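Local coordinates for DUF724 domain-containing protein 6-like (Raphanus sativus, PDB 5ZWX), which binds histone H3 tails carrying the H3K9me2 mark through a tandem Agenet cassette and probably links this heterochromatin mark to DNA methylation, at residues I8-F13 against V39-S44; V20-N25 against C51-T56; P79-V84 against E138-R143; V99-S104 against V123-S128. One frame throughout, in Å; residues are numbered along the deposited sequence.

Contact 1. Residues I8-F13 against V39-S44; sequences IRLPPF and VAVPSS
L10 and P42 show how an irregular leading segment can be laid against the loop that leaves strand 32-40 by carbon contacts alone. With CG anti to the carbonyl carbon, beside the backbone N (chi1 -68°), L10 carries its two methyls toward V41 and P42. CD1 slants over the isopropyl group of V41, 3.7 Å from V41 CB and 3.8 Å from V41 CG2, while CD2 turns to the proline ring, 4.3 Å from P42 CD. The fork of the leucine is thereby set over the junction between V41 and P42. I8 comes to the same ring from farther along: its CG1 is wedged between the backbone N and the carbonyl carbon (chi1 74°), and the nearly straight chain beyond brings CD1 to 4.0 Å from P42 CG. P42 therefore receives I8 at CG and L10 at CD. P42 and V41 also touch C51 of strand 51-55, and L10 extends the apolar patch to V74. Just before this loop, at the end of strand 32-40, V39 and A40 form a classic beta bulge opposite E52. With no hydrogen bond or ion pair across and only 142 Å² buried in total, the segments are joined by shape and dispersion, a modest hold without the directionality of polar bonds.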
loop_
_atom_site.group_PDB
_atom_site.type_symbol
_atom_site.label_atom_id
_atom_site.label_comp_id
_atom_site.label_asym_id
_atom_site.label_seq_id
_atom_site.Cartn_x
_atom_site.Cartn_y
_atom_site.Cartn_z
ATOM N N ILE A 8 12.434 20.598 7.728
ATOM C CA ILE A 8 11.564 19.541 8.236
ATOM C C ILE A 8 12.347 18.334 8.754
ATOM O O ILE A 8 13.385 17.954 8.204
ATOM C CB ILE A 8 10.526 19.048 7.192
ATOM C CG1 ILE A 8 11.182 18.192 6.105
ATOM C CG2 ILE A 8 9.708 20.224 6.632
ATOM C CD1 ILE A 8 10.191 17.543 5.194
ATOM N N ARG A 9 11.845 17.762 9.842
ATOM C CA ARG A 9 12.441 16.581 10.465
ATOM C C ARG A 9 11.770 15.355 9.879
ATOM O O ARG A 9 10.664 15.007 10.291
ATOM C CB ARG A 9 12.240 16.606 11.977
ATOM C CG ARG A 9 13.041 15.568 12.765
ATOM C CD ARG A 9 13.761 16.264 13.928
ATOM N NE ARG A 9 15.005 15.615 14.341
ATOM C CZ ARG A 9 15.100 14.727 15.326
ATOM N NH1 ARG A 9 14.015 14.353 15.986
ATOM N NH2 ARG A 9 16.277 14.199 15.640
ATOM N N LEU A 10 12.436 14.707 8.934
ATOM C CA LEU A 10 11.864 13.536 8.287
ATOM C C LEU A 10 11.814 12.352 9.218
ATOM O O LEU A 10 12.686 12.191 10.069
ATOM C CB LEU A 10 12.681 13.139 7.063
ATOM C CG LEU A 10 12.726 14.003 5.818
ATOM C CD1 LEU A 10 13.651 13.316 4.824
ATOM C CD2 LEU A 10 11.333 14.118 5.247
ATOM N N PRO A 11 10.814 11.480 9.027
ATOM C CA PRO A 11 10.864 10.170 9.678
ATOM C C PRO A 11 12.164 9.463 9.295
ATOM O O PRO A 11 12.561 9.539 8.132
ATOM C CB PRO A 11 9.655 9.424 9.090
ATOM C CG PRO A 11 8.763 10.477 8.565
ATOM C CD PRO A 11 9.622 11.646 8.171
ATOM N N PRO A 12 12.811 8.784 10.246
ATOM C CA PRO A 12 14.066 8.054 9.987
ATOM C C PRO A 12 14.039 7.047 8.814
ATOM O O PRO A 12 15.058 6.872 8.135
ATOM C CB PRO A 12 14.308 7.324 11.316
ATOM C CG PRO A 12 13.755 8.280 12.341
ATOM C CD PRO A 12 12.478 8.810 11.683
ATOM N N PHE A 13 12.913 6.398 8.559
ATOM C CA PHE A 13 12.908 5.401 7.480
ATOM C C PHE A 13 13.005 6.052 6.102
ATOM O O PHE A 13 13.317 5.387 5.117
ATOM C CB PHE A 13 11.656 4.519 7.541
ATOM C CG PHE A 13 10.406 5.190 7.032
ATOM C CD1 PHE A 13 9.593 5.916 7.895
ATOM C CD2 PHE A 13 10.031 5.078 5.694
ATOM C CE1 PHE A 13 8.425 6.528 7.435
ATOM C CE2 PHE A 13 8.871 5.684 5.227
ATOM C CZ PHE A 13 8.076 6.421 6.098
ATOM N N VAL A 39 13.213 8.028 -4.296
ATOM C CA VAL A 39 14.252 8.542 -5.190
ATOM C C VAL A 39 14.942 9.788 -4.626
ATOM O O VAL A 39 16.160 9.948 -4.758
ATOM C CB VAL A 39 13.666 8.866 -6.580
ATOM C CG1 VAL A 39 14.728 9.473 -7.484
ATOM C CG2 VAL A 39 13.125 7.617 -7.195
ATOM N N ALA A 40 14.178 10.664 -3.985
ATOM C CA ALA A 40 14.765 11.873 -3.421
ATOM C C ALA A 40 13.962 12.365 -2.227
ATOM O O ALA A 40 12.734 12.182 -2.177
ATOM C CB ALA A 40 14.864 12.964 -4.484
ATOM N N VAL A 41 14.656 12.987 -1.265
ATOM C CA VAL A 41 13.984 13.549 -0.100
ATOM C C VAL A 41 14.423 14.992 0.126
ATOM O O VAL A 41 15.425 15.424 -0.432
ATOM C CB VAL A 41 14.255 12.726 1.187
ATOM C CG1 VAL A 41 13.825 11.254 1.008
ATOM C CG2 VAL A 41 15.708 12.865 1.613
ATOM N N PRO A 42 13.647 15.759 0.900
ATOM C CA PRO A 42 14.143 17.100 1.237
ATOM C C PRO A 42 15.416 16.970 2.048
ATOM O O PRO A 42 15.467 16.207 3.012
ATOM C CB PRO A 42 13.009 17.706 2.069
ATOM C CG PRO A 42 11.783 16.961 1.608
ATOM C CD PRO A 42 12.253 15.558 1.323
ATOM N N SER A 43 16.445 17.679 1.628
ATOM C CA SER A 43 17.678 17.723 2.397
ATOM C C SER A 43 17.560 18.829 3.454
ATOM O O SER A 43 16.595 19.582 3.447
ATOM C CB SER A 43 18.857 17.944 1.459
ATOM O OG SER A 43 18.552 18.936 0.492
ATOM N N SER A 44 18.525 18.943 4.366
ATOM C CA SER A 44 18.456 20.012 5.358
ATOM C C SER A 44 18.658 21.307 4.562
ATOM O O SER A 44 18.297 22.405 4.983
ATOM C CB SER A 44 19.512 19.817 6.456
ATOM O OG SER A 44 19.192 20.529 7.645
#

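Contact 2. Residues V20-N25 against C51-T56; sequences VEISSN and CEVEYT
The end methyl of I22 sits almost squarely over the Y55 ring, a CH-pi contact in which CD1 lies 4.0 Å from the ring centroid and 9° off its normal. The same methyl meets V53 tip to tip, with I22 CD1 3.7 Å from V53 CG2, so one carbon fills the corner between an aromatic face and a valine. The other branch of I22 works at the phenol end: CG2 is 3.4 Å from Y55 OH and 3.9 Å from Y55 CZ. This division follows from the torsion, for with chi1 at -53° CG1 lies beside the backbone N and CG2 opposite it, and the two branches reach different parts of the ring. V20 adds a looser touch, its CG2 4.5 Å from V53 CG1.

In the next shell, the Y55 hydroxyl is hydrogen-bonded to E70, which helps to fix the ring, while L77 packs on both I22 and V53. A leucine in place of Y55 would probably leave E70 without its phenol partner and I22 CD1 without an aromatic face to rest on. Y55 also packs on a basic side chain of the bound peptide, so this core contact reaches the ligand.

The axes of strand segments 20-22 and 51-55 cross at 91° with a closest approach of 8.9 Å, as in the curled sheet of an SH3-like Agenet barrel. Strand 32-40 pairs with both 19-22 and 51-55, strand 67-72 flanks 51-55 along its other edge, and strand 77-78 continues the sheet beyond 19-22.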
loop_
_atom_site.group_PDB
_atom_site.type_symbol
_atom_site.label_atom_id
_atom_site.label_comp_id
_atom_site.label_asym_id
_atom_site.label_seq_id
_atom_site.Cartn_x
_atom_site.Cartn_y
_atom_site.Cartn_z
ATOM N N VAL A 20 9.213 1.702 0.264
ATOM C CA VAL A 20 8.088 2.329 0.954
ATOM C C VAL A 20 6.767 1.797 0.366
ATOM O O VAL A 20 6.766 1.177 -0.685
ATOM C CB VAL A 20 8.099 3.878 0.799
ATOM C CG1 VAL A 20 9.249 4.504 1.576
ATOM C CG2 VAL A 20 8.181 4.260 -0.683
ATOM N N GLU A 21 5.676 2.055 1.080
ATOM C CA GLU A 21 4.339 1.927 0.530
ATOM C C GLU A 21 3.796 3.340 0.339
ATOM O O GLU A 21 4.049 4.256 1.143
ATOM C CB GLU A 21 3.450 1.087 1.445
ATOM C CG GLU A 21 4.074 -0.292 1.716
ATOM C CD GLU A 21 3.138 -1.286 2.379
ATOM O OE1 GLU A 21 2.047 -0.894 2.837
ATOM O OE2 GLU A 21 3.527 -2.470 2.482
ATOM N N ILE A 22 3.054 3.509 -0.747
ATOM C CA ILE A 22 2.659 4.834 -1.210
ATOM C C ILE A 22 1.154 4.907 -1.248
ATOM O O ILE A 22 0.486 4.030 -1.904
ATOM C CB ILE A 22 3.200 5.115 -2.624
ATOM C CG1 ILE A 22 4.711 4.862 -2.665
ATOM C CG2 ILE A 22 2.736 6.504 -3.119
ATOM C CD1 ILE A 22 5.294 4.642 -4.031
ATOM N N SER A 23 0.589 5.902 -0.571
ATOM C CA SER A 23 -0.859 6.110 -0.674
ATOM C C SER A 23 -1.117 7.355 -1.525
ATOM O O SER A 23 -0.257 8.192 -1.670
ATOM C CB SER A 23 -1.500 6.244 0.709
ATOM O OG SER A 23 -0.819 7.217 1.476
ATOM N N SER A 24 -2.287 7.435 -2.129
ATOM C CA SER A 24 -2.620 8.555 -3.001
ATOM C C SER A 24 -3.769 9.343 -2.424
ATOM O O SER A 24 -4.559 8.830 -1.618
ATOM C CB SER A 24 -2.965 8.069 -4.405
ATOM O OG SER A 24 -3.577 9.087 -5.174
ATOM N N ASN A 25 -3.861 10.595 -2.860
ATOM C CA ASN A 25 -4.906 11.502 -2.435
ATOM C C ASN A 25 -6.094 11.425 -3.403
ATOM O O ASN A 25 -7.209 11.851 -3.090
ATOM C CB ASN A 25 -4.350 12.929 -2.360
ATOM C CG ASN A 25 -3.098 13.034 -1.486
ATOM O OD1 ASN A 25 -2.988 12.363 -0.465
ATOM N ND2 ASN A 25 -2.156 13.883 -1.887
ATOM N N CYS A 51 8.818 14.567 -1.321
ATOM C CA CYS A 51 9.703 13.463 -1.682
ATOM C C CYS A 51 9.388 13.046 -3.097
ATOM O O CYS A 51 8.271 13.207 -3.525
ATOM C CB CYS A 51 9.500 12.258 -0.745
ATOM S SG CYS A 51 10.036 12.625 0.960
ATOM N N GLU A 52 10.354 12.508 -3.825
ATOM C CA GLU A 52 10.024 11.865 -5.084
ATOM C C GLU A 52 10.125 10.360 -4.885
ATOM O O GLU A 52 11.065 9.888 -4.245
ATOM C CB GLU A 52 10.944 12.343 -6.197
ATOM C CG GLU A 52 10.596 11.777 -7.570
ATOM C CD GLU A 52 11.594 12.204 -8.616
ATOM O OE1 GLU A 52 12.612 12.795 -8.217
ATOM O OE2 GLU A 52 11.374 11.944 -9.819
ATOM N N VAL A 53 9.163 9.613 -5.419
ATOM C CA VAL A 53 9.156 8.153 -5.318
ATOM C C VAL A 53 9.000 7.537 -6.691
ATOM O O VAL A 53 8.504 8.181 -7.624
ATOM C CB VAL A 53 8.017 7.597 -4.404
ATOM C CG1 VAL A 53 8.186 8.093 -2.974
ATOM C CG2 VAL A 53 6.615 7.950 -4.956
ATOM N N GLU A 54 9.477 6.301 -6.810
ATOM C CA GLU A 54 9.290 5.494 -8.019
ATOM C C GLU A 54 8.458 4.280 -7.690
ATOM O O GLU A 54 8.790 3.552 -6.760
ATOM C CB GLU A 54 10.636 5.054 -8.584
ATOM C CG GLU A 54 10.522 4.152 -9.797
ATOM C CD GLU A 54 11.877 3.779 -10.357
ATOM O OE1 GLU A 54 12.414 2.729 -9.945
ATOM O OE2 GLU A 54 12.406 4.542 -11.196
ATOM N N TYR A 55 7.381 4.049 -8.442
ATOM C CA TYR A 55 6.541 2.885 -8.199
ATOM C C TYR A 55 7.192 1.618 -8.720
ATOM O O TYR A 55 7.880 1.640 -9.734
ATOM C CB TYR A 55 5.163 3.049 -8.858
ATOM C CG TYR A 55 4.306 4.109 -8.216
ATOM C CD1 TYR A 55 4.617 5.463 -8.346
ATOM C CD2 TYR A 55 3.203 3.763 -7.464
ATOM C CE1 TYR A 55 3.837 6.423 -7.753
ATOM C CE2 TYR A 55 2.409 4.724 -6.870
ATOM C CZ TYR A 55 2.724 6.048 -7.025
ATOM O OH TYR A 55 1.923 6.989 -6.431
ATOM N N THR A 56 6.952 0.513 -8.021
ATOM C CA THR A 56 7.479 -0.779 -8.428
ATOM C C THR A 56 6.595 -1.413 -9.501
ATOM O O THR A 56 7.095 -2.097 -10.395
ATOM C CB THR A 56 7.591 -1.743 -7.227
ATOM O OG1 THR A 56 8.475 -1.182 -6.251
ATOM C CG2 THR A 56 8.138 -3.102 -7.661
#

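Contact 3. Residues P79-V84 against E138-R143; sequences PPAPAV and ELRFHR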
loop_
_atom_site.group_PDB
_atom_site.type_symbol
_atom_site.label_atom_id
_atom_site.label_comp_id
_atom_site.label_asym_id
_atom_site.label_seq_id
_atom_site.Cartn_x
_atom_site.Cartn_y
_atom_site.Cartn_z
ATOM N N PRO A 79 6.609 2.791 5.845
ATOM C CA PRO A 79 7.561 1.761 5.473
ATOM C C PRO A 79 6.802 0.540 4.936
ATOM O O PRO A 79 5.596 0.492 5.153
ATOM C CB PRO A 79 8.297 1.438 6.808
ATOM C CG PRO A 79 7.911 2.521 7.747
ATOM C CD PRO A 79 6.540 2.969 7.306
ATOM N N PRO A 80 7.495 -0.399 4.286
ATOM C CA PRO A 80 6.888 -1.695 3.951
ATOM C C PRO A 80 6.221 -2.322 5.165
ATOM O O PRO A 80 6.761 -2.287 6.253
ATOM C CB PRO A 80 8.080 -2.544 3.513
ATOM C CG PRO A 80 9.109 -1.566 3.104
ATOM C CD PRO A 80 8.944 -0.407 4.011
ATOM N N ALA A 81 5.039 -2.883 4.968
ATOM C CA ALA A 81 4.323 -3.551 6.031
ATOM C C ALA A 81 5.223 -4.626 6.659
ATOM O O ALA A 81 6.055 -5.229 5.978
ATOM C CB ALA A 81 3.019 -4.175 5.475
ATOM N N PRO A 82 5.062 -4.862 7.960
ATOM C CA PRO A 82 5.905 -5.835 8.660
ATOM C C PRO A 82 5.826 -7.220 8.020
ATOM O O PRO A 82 4.752 -7.597 7.529
ATOM C CB PRO A 82 5.321 -5.836 10.073
ATOM C CG PRO A 82 4.695 -4.496 10.203
ATOM C CD PRO A 82 4.101 -4.216 8.869
ATOM N N ALA A 83 6.949 -7.943 8.009
ATOM C CA ALA A 83 7.001 -9.305 7.482
ATOM C C ALA A 83 6.033 -10.205 8.238
ATOM O O ALA A 83 5.891 -10.090 9.454
ATOM C CB ALA A 83 8.419 -9.862 7.573
ATOM N N VAL A 84 5.374 -11.106 7.517
ATOM C CA VAL A 84 4.342 -11.927 8.123
ATOM C C VAL A 84 4.969 -12.886 9.112
ATOM O O VAL A 84 5.782 -13.740 8.755
ATOM C CB VAL A 84 3.535 -12.697 7.071
ATOM C CG1 VAL A 84 2.590 -13.683 7.743
ATOM C CG2 VAL A 84 2.758 -11.726 6.194
ATOM N N GLU A 138 -3.893 -14.024 -1.447
ATOM C CA GLU A 138 -4.032 -12.679 -2.017
ATOM C C GLU A 138 -4.301 -11.614 -0.954
ATOM O O GLU A 138 -4.485 -10.427 -1.279
ATOM C CB GLU A 138 -5.176 -12.656 -3.056
ATOM C CG GLU A 138 -4.919 -13.558 -4.226
ATOM C CD GLU A 138 -6.105 -13.540 -5.223
ATOM O OE1 GLU A 138 -7.125 -14.215 -4.948
ATOM O OE2 GLU A 138 -5.995 -12.844 -6.262
ATOM N N LEU A 139 -4.343 -12.030 0.313
ATOM C CA LEU A 139 -4.692 -11.090 1.385
ATOM C C LEU A 139 -3.549 -10.938 2.379
ATOM O O LEU A 139 -2.751 -11.858 2.546
ATOM C CB LEU A 139 -5.922 -11.554 2.146
ATOM C CG LEU A 139 -7.175 -11.882 1.323
ATOM C CD1 LEU A 139 -8.186 -12.370 2.315
ATOM C CD2 LEU A 139 -7.665 -10.617 0.620
ATOM N N ARG A 140 -3.488 -9.777 3.029
ATOM C CA ARG A 140 -2.633 -9.622 4.210
ATOM C C ARG A 140 -3.437 -8.954 5.339
ATOM O O ARG A 140 -4.350 -8.208 5.092
ATOM C CB ARG A 140 -1.384 -8.800 3.859
ATOM C CG ARG A 140 -1.681 -7.346 3.501
ATOM C CD ARG A 140 -0.385 -6.555 3.074
ATOM N NE ARG A 140 -0.647 -5.119 2.857
ATOM C CZ ARG A 140 0.293 -4.208 2.568
ATOM N NH1 ARG A 140 1.571 -4.571 2.411
ATOM N NH2 ARG A 140 -0.048 -2.923 2.418
ATOM N N PHE A 141 -3.082 -9.188 6.592
ATOM C CA PHE A 141 -3.793 -8.512 7.665
ATOM C C PHE A 141 -3.401 -7.066 7.593
ATOM O O PHE A 141 -2.238 -6.763 7.339
ATOM C CB PHE A 141 -3.470 -9.141 9.034
ATOM C CG PHE A 141 -4.096 -10.479 9.203
ATOM C CD1 PHE A 141 -5.453 -10.582 9.440
ATOM C CD2 PHE A 141 -3.344 -11.640 9.095
ATOM C CE1 PHE A 141 -6.058 -11.829 9.584
ATOM C CE2 PHE A 141 -3.929 -12.879 9.253
ATOM C CZ PHE A 141 -5.294 -12.976 9.492
ATOM N N HIS A 142 -4.387 -6.186 7.737
ATOM C CA HIS A 142 -4.156 -4.752 7.625
ATOM C C HIS A 142 -3.413 -4.232 8.852
ATOM O O HIS A 142 -3.704 -4.659 9.963
ATOM C CB HIS A 142 -5.473 -3.996 7.491
ATOM C CG HIS A 142 -5.292 -2.534 7.267
ATOM N ND1 HIS A 142 -4.950 -2.004 6.037
ATOM C CD2 HIS A 142 -5.315 -1.485 8.127
ATOM C CE1 HIS A 142 -4.822 -0.697 6.140
ATOM N NE2 HIS A 142 -5.032 -0.353 7.405
ATOM N N ARG A 143 -2.473 -3.325 8.633
ATOM C CA ARG A 143 -1.765 -2.654 9.732
ATOM C C ARG A 143 -1.691 -1.169 9.454
ATOM O O ARG A 143 -1.781 -0.756 8.288
ATOM C CB ARG A 143 -0.352 -3.218 9.911
ATOM C CG ARG A 143 -0.293 -4.684 10.302
ATOM C CD ARG A 143 0.733 -4.907 11.434
ATOM N NE ARG A 143 1.260 -6.269 11.391
ATOM C CZ ARG A 143 2.154 -6.766 12.234
ATOM N NH1 ARG A 143 2.649 -6.019 13.216
ATOM N NH2 ARG A 143 2.557 -8.021 12.089
#
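A81 and P82 run past R140 and R143, and the two backbones come nearest at A81 and R143, whose CA atoms are 7.2 Å apart. Segment 79-84 is an extended, proline-rich linker without regular structure, whereas 138-143 carries strand 139-141, and no hydrogen bond joins them. Contact is left to two arginines, each offering the face of its guanidinium group to a small apolar residue. A81 CB rests over one face of the R140 group, 3.4 Å from R140 NH1. P82 meets R143 more centrally: its CB lies over the middle of the plane, 3.9 Å from R143 CZ, and P82 CG is 3.9 Å from R143 NH1. A bend at chi2 (-135°) goes with the R143 plane lying across the P82 ring.

The charged edges look to other partners. R140 makes salt bridges to D100 through NE and to E21 through NH1, with a cation-pi contact to W107. E21 also accepts a hydrogen bond from the A81 amide, which places the alanine beside the arginine. R143 gives NH1 to the carbonyl of P152, and W150 packs on both R143 and P82. An alanine in place of R143 would probably strip P82 of its flat cover and leave the P152 carbonyl without this donor. Thus each guanidinium serves twice, one face covered by linker carbon atoms while its N-H groups bond in other directions.

Contact 4. Residues V99-S104 against V123-S128; sequences VDAFYS and VYFRAS
Strands 98-103 and 120-125 belong to the second half of the tandem Agenet cassette, and their inward-facing residues meet in its buried core. V99 and V123 cross at an angle, with V99 CG2 4.1 Å from both methyls of V123. That even spacing reflects the valine torsion: at chi1 174°, V123 CG1 lies opposite the backbone N and CG2 beside it, and the V99 methyl falls between the pair.

Two residues further along each strand, A101 meets F125. The alanine methyl comes in at the ring edge, in its plane, with A101 CB 3.9 Å from F125 CZ, so that the far end of the phenyl ring points at it. F125 reaches there because its CG stands beside the backbone N (chi1 -56°), which swings the ring toward strand 98-103. V123 CG1 lies over one face of the same ring, 3.6 Å above the plane and displaced toward the rim, so residues two apart on one strand, on the same face, pack against each other as well as across the contact.

Around this nucleus, F134 touches both A101 and F125, I132 packs on F125, and V112 touches V99. F125 also packs on a modified side chain of the bound H3 peptide, as do Y103 and S128. An apolar barrel interior that adjoins F125 and Y103, aromatic residues in contact with the modified side chain, is consistent with the methyl-lysine reader pockets of the SH3-like Agenet and Tudor relatives.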
loop_
_atom_site.group_PDB
_atom_site.type_symbol
_atom_site.label_atom_id
_atom_site.label_comp_id
_atom_site.label_asym_id
_atom_site.label_seq_id
_atom_site.Cartn_x
_atom_site.Cartn_y
_atom_site.Cartn_z
ATOM N N VAL A 99 -8.395 -6.421 6.202
ATOM C CA VAL A 99 -7.352 -6.994 5.361
ATOM C C VAL A 99 -7.001 -6.026 4.243
ATOM O O VAL A 99 -7.748 -5.085 3.978
ATOM C CB VAL A 99 -7.782 -8.351 4.738
ATOM C CG1 VAL A 99 -7.953 -9.419 5.855
ATOM C CG2 VAL A 99 -9.072 -8.191 3.909
ATOM N N ASP A 100 -5.853 -6.228 3.611
ATOM C CA ASP A 100 -5.624 -5.637 2.292
ATOM C C ASP A 100 -5.618 -6.783 1.294
ATOM O O ASP A 100 -5.060 -7.842 1.570
ATOM C CB ASP A 100 -4.301 -4.883 2.182
ATOM C CG ASP A 100 -4.097 -3.873 3.286
ATOM O OD1 ASP A 100 -5.091 -3.299 3.791
ATOM O OD2 ASP A 100 -2.912 -3.667 3.652
ATOM N N ALA A 101 -6.230 -6.553 0.129
ATOM C CA ALA A 101 -6.251 -7.517 -0.962
ATOM C C ALA A 101 -5.354 -7.052 -2.110
ATOM O O ALA A 101 -5.374 -5.870 -2.486
ATOM C CB ALA A 101 -7.687 -7.711 -1.468
ATOM N N PHE A 102 -4.556 -7.956 -2.653
ATOM C CA PHE A 102 -3.724 -7.596 -3.795
ATOM C C PHE A 102 -4.529 -7.574 -5.080
ATOM O O PHE A 102 -5.053 -8.609 -5.529
ATOM C CB PHE A 102 -2.556 -8.541 -3.948
ATOM C CG PHE A 102 -1.424 -7.960 -4.737
ATOM C CD1 PHE A 102 -0.684 -6.881 -4.227
ATOM C CD2 PHE A 102 -1.084 -8.485 -5.972
ATOM C CE1 PHE A 102 0.371 -6.346 -4.954
ATOM C CE2 PHE A 102 -0.027 -7.951 -6.701
ATOM C CZ PHE A 102 0.704 -6.885 -6.183
ATOM N N TYR A 103 -4.621 -6.399 -5.698
ATOM C CA TYR A 103 -5.586 -6.239 -6.830
ATOM C C TYR A 103 -5.035 -5.118 -7.692
ATOM O O TYR A 103 -4.510 -4.122 -7.130
ATOM C CB TYR A 103 -6.950 -5.887 -6.254
ATOM C CG TYR A 103 -8.086 -5.826 -7.234
ATOM C CD1 TYR A 103 -8.398 -4.638 -7.889
ATOM C CD2 TYR A 103 -8.883 -6.949 -7.444
ATOM C CE1 TYR A 103 -9.478 -4.605 -8.809
ATOM C CE2 TYR A 103 -9.929 -6.929 -8.316
ATOM C CZ TYR A 103 -10.229 -5.756 -8.992
ATOM O OH TYR A 103 -11.296 -5.779 -9.831
ATOM N N SER A 104 -5.056 -5.272 -9.016
ATOM C CA SER A 104 -4.414 -4.275 -9.902
ATOM C C SER A 104 -3.005 -3.869 -9.418
ATOM O O SER A 104 -2.641 -2.671 -9.473
ATOM C CB SER A 104 -5.279 -3.019 -10.011
ATOM O OG SER A 104 -6.545 -3.307 -10.590
ATOM N N VAL A 123 -14.545 -10.073 0.309
ATOM C CA VAL A 123 -14.035 -8.867 0.939
ATOM C C VAL A 123 -14.858 -7.701 0.407
ATOM O O VAL A 123 -15.073 -7.581 -0.806
ATOM C CB VAL A 123 -12.540 -8.641 0.634
ATOM C CG1 VAL A 123 -12.057 -7.261 1.185
ATOM C CG2 VAL A 123 -11.689 -9.762 1.238
ATOM N N TYR A 124 -15.367 -6.899 1.334
ATOM C CA TYR A 124 -16.130 -5.710 1.002
ATOM C C TYR A 124 -15.210 -4.497 1.051
ATOM O O TYR A 124 -14.460 -4.307 2.017
ATOM C CB TYR A 124 -17.313 -5.524 1.962
ATOM C CG TYR A 124 -18.131 -4.284 1.645
ATOM C CD1 TYR A 124 -18.944 -4.239 0.498
ATOM C CD2 TYR A 124 -18.069 -3.156 2.454
ATOM C CE1 TYR A 124 -19.678 -3.112 0.189
ATOM C CE2 TYR A 124 -18.814 -2.020 2.148
ATOM C CZ TYR A 124 -19.610 -2.009 1.010
ATOM O OH TYR A 124 -20.352 -0.897 0.689
ATOM N N PHE A 125 -15.277 -3.679 0.003
ATOM C CA PHE A 125 -14.530 -2.424 -0.043
ATOM C C PHE A 125 -15.499 -1.248 0.042
ATOM O O PHE A 125 -16.326 -1.033 -0.848
ATOM C CB PHE A 125 -13.705 -2.346 -1.322
ATOM C CG PHE A 125 -12.761 -3.512 -1.504
ATOM C CD1 PHE A 125 -11.472 -3.477 -0.981
ATOM C CD2 PHE A 125 -13.191 -4.658 -2.159
ATOM C CE1 PHE A 125 -10.610 -4.543 -1.141
ATOM C CE2 PHE A 125 -12.334 -5.747 -2.357
ATOM C CZ PHE A 125 -11.050 -5.698 -1.862
ATOM N N ARG A 126 -15.385 -0.492 1.126
ATOM C CA ARG A 126 -16.367 0.524 1.430
ATOM C C ARG A 126 -16.356 1.683 0.430
ATOM O O ARG A 126 -17.414 2.088 -0.038
ATOM C CB ARG A 126 -16.144 1.069 2.836
ATOM C CG ARG A 126 -16.936 2.320 3.121
ATOM C CD ARG A 126 -16.407 3.010 4.364
ATOM N NE ARG A 126 -17.475 3.327 5.303
ATOM C CZ ARG A 126 -17.619 4.505 5.899
ATOM N NH1 ARG A 126 -16.766 5.487 5.642
ATOM N NH2 ARG A 126 -18.622 4.700 6.744
ATOM N N ALA A 127 -15.175 2.229 0.117
ATOM C CA ALA A 127 -15.115 3.428 -0.737
ATOM C C ALA A 127 -15.621 3.167 -2.159
ATOM O O ALA A 127 -16.237 4.042 -2.789
ATOM C CB ALA A 127 -13.685 3.980 -0.786
ATOM N N SER A 128 -15.343 1.975 -2.676
ATOM C CA SER A 128 -15.705 1.641 -4.060
ATOM C C SER A 128 -16.996 0.837 -4.127
ATOM O O SER A 128 -17.500 0.533 -5.222
ATOM C CB SER A 128 -14.573 0.864 -4.725
ATOM O OG SER A 128 -14.349 -0.356 -4.022
#

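How the contacts relate
Contacts 1 and 2 lie in the first half of the cassette and contact 4 in the second, with contact 3 between linker and second half. Along the chain, the segments of contacts 1 and 2 alternate, both precede contact 3, and contact 4 is nested within the loop that contact 3 closes. Centres of contacts 1 and 4 are about 31 Å apart, on opposite sides of the chain's centre, yet all four reach one curled antiparallel sheet, in which strand 32-40 pairs with 106-116. F13 of 8-13 packs on P79 of 79-84, and the charged link through R140 joins contacts 2, 3 and 4. Contacts 2 and 4 each include residues that pack on the peptide.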